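Local coordinates for ribonuclease (Nicotiana glutinosa, PDB 1IYB), which is a ribonuclease of the T2 family that binds guanosine 5'-monophosphate in its guanine site and probably cleaves RNA, at residues F8-F13 with E190-P195. Numbering follows the deposited sequence.
Sequences FDFFYF and ECPIFP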
loop_
_atom_site.group_PDB
_atom_site.type_symbol
_atom_site.label_atom_id
_atom_site.label_comp_id
_atom_site.label_asym_id
_atom_site.label_seq_id
_atom_site.Cartn_x
_atom_site.Cartn_y
_atom_site.Cartn_z
ATOM N N PHE A 8 -4.417 -11.613 9.118
ATOM C CA PHE A 8 -5.580 -11.348 8.270
ATOM C C PHE A 8 -6.771 -12.193 8.709
ATOM O O PHE A 8 -6.611 -13.166 9.442
ATOM C CB PHE A 8 -5.243 -11.631 6.797
ATOM C CG PHE A 8 -5.163 -13.094 6.456
ATOM C CD1 PHE A 8 -6.207 -13.718 5.776
ATOM C CD2 PHE A 8 -4.054 -13.853 6.824
ATOM C CE1 PHE A 8 -6.148 -15.080 5.468
ATOM C CE2 PHE A 8 -3.985 -15.210 6.522
ATOM C CZ PHE A 8 -5.036 -15.826 5.842
ATOM N N ASP A 9 -7.961 -11.821 8.246
ATOM C CA ASP A 9 -9.190 -12.530 8.604
ATOM C C ASP A 9 -9.734 -13.476 7.532
ATOM O O ASP A 9 -10.128 -14.601 7.837
ATOM C CB ASP A 9 -10.270 -11.511 8.977
ATOM C CG ASP A 9 -9.958 -10.776 10.269
ATOM O OD1 ASP A 9 -10.187 -9.546 10.329
ATOM O OD2 ASP A 9 -9.491 -11.437 11.224
ATOM N N PHE A 10 -9.762 -13.024 6.280
ATOM C CA PHE A 10 -10.289 -13.841 5.188
ATOM C C PHE A 10 -9.588 -13.475 3.881
ATOM O O PHE A 10 -8.745 -12.581 3.865
ATOM C CB PHE A 10 -11.800 -13.601 5.052
ATOM C CG PHE A 10 -12.156 -12.211 4.604
ATOM C CD1 PHE A 10 -12.247 -11.901 3.248
ATOM C CD2 PHE A 10 -12.382 -11.200 5.534
ATOM C CE1 PHE A 10 -12.556 -10.604 2.828
ATOM C CE2 PHE A 10 -12.690 -9.904 5.126
ATOM C CZ PHE A 10 -12.778 -9.603 3.769
ATOM N N PHE A 11 -9.923 -14.167 2.794
ATOM C CA PHE A 11 -9.322 -13.860 1.494
ATOM C C PHE A 11 -10.363 -13.393 0.492
ATOM O O PHE A 11 -11.516 -13.814 0.532
ATOM C CB PHE A 11 -8.699 -15.083 0.800
ATOM C CG PHE A 11 -7.606 -15.775 1.554
ATOM C CD1 PHE A 11 -7.901 -16.793 2.455
ATOM C CD2 PHE A 11 -6.271 -15.498 1.267
ATOM C CE1 PHE A 11 -6.883 -17.536 3.053
ATOM C CE2 PHE A 11 -5.244 -16.231 1.859
ATOM C CZ PHE A 11 -5.551 -17.255 2.753
ATOM N N TYR A 12 -9.930 -12.532 -0.420
ATOM C CA TYR A 12 -10.763 -12.114 -1.541
ATOM C C TYR A 12 -10.120 -12.871 -2.700
ATOM O O TYR A 12 -8.910 -12.745 -2.915
ATOM C CB TYR A 12 -10.627 -10.620 -1.856
ATOM C CG TYR A 12 -11.518 -9.676 -1.079
ATOM C CD1 TYR A 12 -10.993 -8.507 -0.537
ATOM C CD2 TYR A 12 -12.880 -9.926 -0.911
ATOM C CE1 TYR A 12 -11.791 -7.607 0.157
ATOM C CE2 TYR A 12 -13.696 -9.025 -0.213
ATOM C CZ TYR A 12 -13.138 -7.869 0.318
ATOM O OH TYR A 12 -13.905 -6.969 1.023
ATOM N N PHE A 13 -10.886 -13.690 -3.415
ATOM C CA PHE A 13 -10.339 -14.363 -4.591
ATOM C C PHE A 13 -10.843 -13.466 -5.714
ATOM O O PHE A 13 -12.048 -13.395 -5.972
ATOM C CB PHE A 13 -10.883 -15.787 -4.744
ATOM C CG PHE A 13 -10.465 -16.452 -6.028
ATOM C CD1 PHE A 13 -9.118 -16.560 -6.371
ATOM C CD2 PHE A 13 -11.420 -16.947 -6.907
ATOM C CE1 PHE A 13 -8.729 -17.152 -7.577
ATOM C CE2 PHE A 13 -11.038 -17.540 -8.115
ATOM C CZ PHE A 13 -9.696 -17.642 -8.449
ATOM N N GLU A 190 -19.343 -16.019 3.118
ATOM C CA GLU A 190 -19.969 -14.776 2.705
ATOM C C GLU A 190 -18.942 -13.716 3.074
ATOM O O GLU A 190 -18.248 -13.846 4.082
ATOM C CB GLU A 190 -21.261 -14.523 3.484
ATOM C CG GLU A 190 -22.393 -15.491 3.184
ATOM C CD GLU A 190 -23.004 -15.299 1.809
ATOM O OE1 GLU A 190 -24.062 -15.912 1.553
ATOM O OE2 GLU A 190 -22.439 -14.547 0.984
ATOM N N CYS A 191 -18.833 -12.678 2.258
ATOM C CA CYS A 191 -17.879 -11.612 2.526
ATOM C C CYS A 191 -18.307 -10.761 3.718
ATOM O O CYS A 191 -19.420 -10.246 3.747
ATOM C CB CYS A 191 -17.741 -10.708 1.308
ATOM S SG CYS A 191 -16.932 -11.433 -0.155
ATOM N N PRO A 192 -17.422 -10.602 4.716
ATOM C CA PRO A 192 -17.741 -9.797 5.900
ATOM C C PRO A 192 -17.900 -8.324 5.523
ATOM O O PRO A 192 -18.552 -7.554 6.231
ATOM C CB PRO A 192 -16.533 -10.026 6.811
ATOM C CG PRO A 192 -16.051 -11.386 6.409
ATOM C CD PRO A 192 -16.153 -11.326 4.906
ATOM N N ILE A 193 -17.294 -7.943 4.403
ATOM C CA ILE A 193 -17.343 -6.568 3.918
ATOM C C ILE A 193 -16.983 -6.541 2.432
ATOM O O ILE A 193 -16.245 -7.405 1.952
ATOM C CB ILE A 193 -16.362 -5.666 4.720
ATOM C CG1 ILE A 193 -16.558 -4.197 4.338
ATOM C CG2 ILE A 193 -14.917 -6.104 4.472
ATOM C CD1 ILE A 193 -15.762 -3.233 5.210
ATOM N N PHE A 194 -17.521 -5.559 1.714
ATOM C CA PHE A 194 -17.278 -5.399 0.280
ATOM C C PHE A 194 -16.644 -4.042 -0.018
ATOM O O PHE A 194 -17.016 -3.034 0.577
ATOM C CB PHE A 194 -18.595 -5.481 -0.501
ATOM C CG PHE A 194 -19.194 -6.856 -0.564
ATOM C CD1 PHE A 194 -18.606 -7.850 -1.338
ATOM C CD2 PHE A 194 -20.369 -7.148 0.123
ATOM C CE1 PHE A 194 -19.180 -9.117 -1.432
ATOM C CE2 PHE A 194 -20.952 -8.413 0.036
ATOM C CZ PHE A 194 -20.356 -9.398 -0.744
ATOM N N PRO A 195 -15.678 -3.999 -0.946
ATOM C CA PRO A 195 -15.045 -2.719 -1.278
ATOM C C PRO A 195 -15.994 -1.910 -2.166
ATOM O O PRO A 195 -16.992 -2.440 -2.656
ATOM C CB PRO A 195 -13.785 -3.139 -2.036
ATOM C CG PRO A 195 -13.519 -4.536 -1.538
ATOM C CD PRO A 195 -14.903 -5.121 -1.498
#
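Tyr12 and Cys191 have the nearest CA atoms across the contact, 8.2 Å apart, where strand residues 10-13 face the irregular loop 190-195; side chains from the strand fill the gap, meeting both side chains and a backbone carbonyl of the loop. Tyr12 spans it with its phenol, whose OH donates a hydrogen bond to Ile193 O at 2.6 Å. The donor stands above the carbonyl plane, with a C=O...donor angle of 125°, while the acceptor lies at the edge of the Tyr12 ring. Pro195 CD packs obliquely against the hydroxyl, 3.3 Å from Tyr12 OH, and Cys191 SG lies at the ring edge, 4.0 Å from Tyr12 CE2, a sulfur-aromatic contact. A chi1 of 67° turns the Phe10 ring to the loop, one face to Pro192, whose CD sits over the centre in a CH-pi contact, 3.8 Å from the centroid. Ile193 CG2 touches the Phe10 rim at CZ. A phenylalanine in place of Tyr12 would probably leave Ile193 O without this donor and the loop less firmly tied to the strand. Cys191 is also disulfide-bonded to Cys180, fastening the loop to the central antiparallel sheet, where strand 10-16 runs between strands 41-48 and 172-182.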